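Long-range contact in acetoin utilization protein (PDB 2Q04), which is probably a GNAT-superfamily acyltransferase with a role in acetoin utilization, and binds calcium ions in the crystal: residues E85-G90 against T170-I175. Numbering follows the deposited sequence.
Sequences ETWSEG and TDDPEI. With CA (calcium ion), chain H; EDO (1,2-ethanediol), chain K.
Trp87 pushes the benzo end of its indole onto the turn that starts helix 173-176, where it overlaps Thr170, Asp172 and Ile175. Segment 85-90 belongs to the loop joining antiparallel strands 71-79 and 95-103 of the GNAT-family sheet, and the contact packs this loop against an ST turn that runs into a capped helix. At the ring edge, near its plane, CH2 of Trp87 lies 3.8 Å from OG1 of Thr170. That oxygen accepts a hydrogen bond from the backbone N of Asp172 at 2.9 Å, closing the ST turn, and is also hydrogen-bonded to the carbonyl of Arg203. CZ2 of Trp87 meets CD1 of Ile175 at 3.8 Å, an apolar touch beside Leu183, which both also contact. With CG anti to the backbone N (chi1 179°), Asp172 sets its carboxylate obliquely to the indole, the planes 62° apart, CG 4.0 Å from CZ2 of Trp87, and OD2 still caps the helix, accepting a hydrogen bond from Ile175 N from above the carboxylate plane. Replacing Asp172 by alanine removes the carboxylate, and Ile175 N would probably lose its capping acceptor and CZ2 of Trp87 the group packed against it. Thr86 folds its methyl CG2 over the centre of the indole, 3.6 Å above the ring plane, and the same methyl reaches OD1 of Asp172. At the C-terminal end of the 3-10 turn and just beyond it, the carbonyl oxygens of Ser88 and Gly90 bind a calcium ion. One water bridges two acidic side chains, donating to Glu85 OE2 at 2.9 Å and to Glu174 OE1 at 3.0 Å.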
loop_
_atom_site.group_PDB
_atom_site.type_symbol
_atom_site.label_atom_id
_atom_site.label_comp_id
_atom_site.label_asym_id
_atom_site.label_seq_id
_atom_site.Cartn_x
_atom_site.Cartn_y
_atom_site.Cartn_z
ATOM N N GLU A 85 -7.115 7.858 12.358
ATOM C CA GLU A 85 -6.520 6.605 12.810
ATOM C C GLU A 85 -5.276 6.959 13.612
ATOM O O GLU A 85 -4.785 8.078 13.523
ATOM C CB GLU A 85 -6.161 5.707 11.615
ATOM C CG GLU A 85 -7.393 5.164 10.845
ATOM C CD GLU A 85 -7.040 4.018 9.872
ATOM O OE1 GLU A 85 -5.866 3.938 9.426
ATOM O OE2 GLU A 85 -7.944 3.203 9.558
ATOM N N THR A 86 -4.770 6.015 14.399
ATOM C CA THR A 86 -3.655 6.319 15.323
ATOM C C THR A 86 -2.323 6.621 14.613
ATOM O O THR A 86 -1.490 7.356 15.137
ATOM C CB THR A 86 -3.435 5.181 16.372
ATOM O OG1 THR A 86 -2.441 5.596 17.331
ATOM C CG2 THR A 86 -2.989 3.896 15.709
ATOM N N TRP A 87 -2.182 6.151 13.385
ATOM C CA TRP A 87 -0.905 6.242 12.673
ATOM C C TRP A 87 -0.532 7.686 12.229
ATOM O O TRP A 87 0.596 7.932 11.827
ATOM C CB TRP A 87 -0.916 5.287 11.467
ATOM C CG TRP A 87 -1.449 3.963 11.828
ATOM C CD1 TRP A 87 -2.675 3.457 11.498
ATOM C CD2 TRP A 87 -0.871 3.040 12.749
ATOM N NE1 TRP A 87 -2.865 2.244 12.107
ATOM C CE2 TRP A 87 -1.774 1.965 12.887
ATOM C CE3 TRP A 87 0.334 3.003 13.456
ATOM C CZ2 TRP A 87 -1.510 0.864 13.708
ATOM C CZ3 TRP A 87 0.597 1.908 14.264
ATOM C CH2 TRP A 87 -0.325 0.856 14.387
ATOM N N SER A 88 -1.465 8.636 12.390
ATOM C CA SER A 88 -1.234 10.015 11.966
ATOM C C SER A 88 -0.892 10.945 13.132
ATOM O O SER A 88 -0.670 12.128 12.929
ATOM C CB SER A 88 -2.462 10.558 11.225
ATOM O OG SER A 88 -3.585 10.639 12.080
ATOM N N GLU A 89 -0.842 10.409 14.342
ATOM C CA GLU A 89 -0.554 11.234 15.526
ATOM C C GLU A 89 0.810 11.933 15.430
ATOM O O GLU A 89 1.752 11.405 14.832
ATOM C CB GLU A 89 -0.590 10.389 16.789
ATOM C CG GLU A 89 -1.948 10.153 17.339
ATOM C CD GLU A 89 -1.915 9.674 18.770
ATOM O OE1 GLU A 89 -0.807 9.576 19.350
ATOM O OE2 GLU A 89 -2.996 9.421 19.324
ATOM N N GLY A 90 0.909 13.110 16.041
ATOM C CA GLY A 90 2.163 13.843 16.082
ATOM C C GLY A 90 2.474 14.546 14.780
ATOM O O GLY A 90 1.785 14.360 13.779
ATOM N N THR A 170 2.044 -4.729 17.538
ATOM C CA THR A 170 1.342 -3.521 17.936
ATOM C C THR A 170 0.259 -3.836 18.965
ATOM O O THR A 170 -0.257 -4.952 19.016
ATOM C CB THR A 170 0.679 -2.839 16.738
ATOM O OG1 THR A 170 -0.030 -1.682 17.181
ATOM C CG2 THR A 170 -0.305 -3.792 16.044
ATOM N N ASP A 171 -0.076 -2.850 19.784
ATOM C CA ASP A 171 -1.183 -2.985 20.706
ATOM C C ASP A 171 -2.426 -2.245 20.189
ATOM O O ASP A 171 -3.388 -2.041 20.926
ATOM C CB ASP A 171 -0.796 -2.491 22.105
ATOM C CG ASP A 171 -0.398 -1.031 22.128
ATOM O OD1 ASP A 171 -0.701 -0.298 21.160
ATOM O OD2 ASP A 171 0.208 -0.613 23.126
ATOM N N ASP A 172 -2.391 -1.836 18.922
ATOM C CA ASP A 172 -3.541 -1.198 18.295
ATOM C C ASP A 172 -4.751 -2.124 18.411
ATOM O O ASP A 172 -4.698 -3.264 17.968
ATOM C CB ASP A 172 -3.264 -0.910 16.822
ATOM C CG ASP A 172 -4.455 -0.267 16.118
ATOM O OD1 ASP A 172 -4.912 0.801 16.579
ATOM O OD2 ASP A 172 -4.914 -0.817 15.089
ATOM N N PRO A 173 -5.846 -1.632 19.020
ATOM C CA PRO A 173 -7.019 -2.468 19.247
ATOM C C PRO A 173 -7.542 -3.176 17.983
ATOM O O PRO A 173 -7.810 -4.361 18.021
ATOM C CB PRO A 173 -8.057 -1.476 19.770
ATOM C CG PRO A 173 -7.267 -0.403 20.384
ATOM C CD PRO A 173 -6.035 -0.274 19.559
ATOM N N GLU A 174 -7.686 -2.440 16.889
ATOM C CA GLU A 174 -8.248 -3.010 15.655
ATOM C C GLU A 174 -7.364 -4.131 15.089
ATOM O O GLU A 174 -7.853 -5.210 14.741
ATOM C CB GLU A 174 -8.456 -1.923 14.583
ATOM C CG GLU A 174 -9.733 -1.072 14.774
ATOM C CD GLU A 174 -9.860 0.061 13.731
ATOM O OE1 GLU A 174 -9.253 -0.053 12.646
ATOM O OE2 GLU A 174 -10.582 1.041 13.993
ATOM N N ILE A 175 -6.078 -3.869 14.981
ATOM C CA ILE A 175 -5.151 -4.878 14.502
ATOM C C ILE A 175 -5.053 -6.049 15.474
ATOM O O ILE A 175 -5.105 -7.207 15.063
ATOM C CB ILE A 175 -3.761 -4.286 14.269
ATOM C CG1 ILE A 175 -3.775 -3.437 13.003
ATOM C CG2 ILE A 175 -2.716 -5.402 14.142
ATOM C CD1 ILE A 175 -2.548 -2.658 12.802
HETATM CA CA CA H . 1.167 13.335 11.660
HETATM C C1 EDO K . -0.321 -8.490 16.779
HETATM O O1 EDO K . 0.663 -7.569 17.302
HETATM C C2 EDO K . -0.435 -8.316 15.259
HETATM O O2 EDO K . -1.113 -9.432 14.647
HETATM O O HOH W 1 -9.586 0.776 9.738
#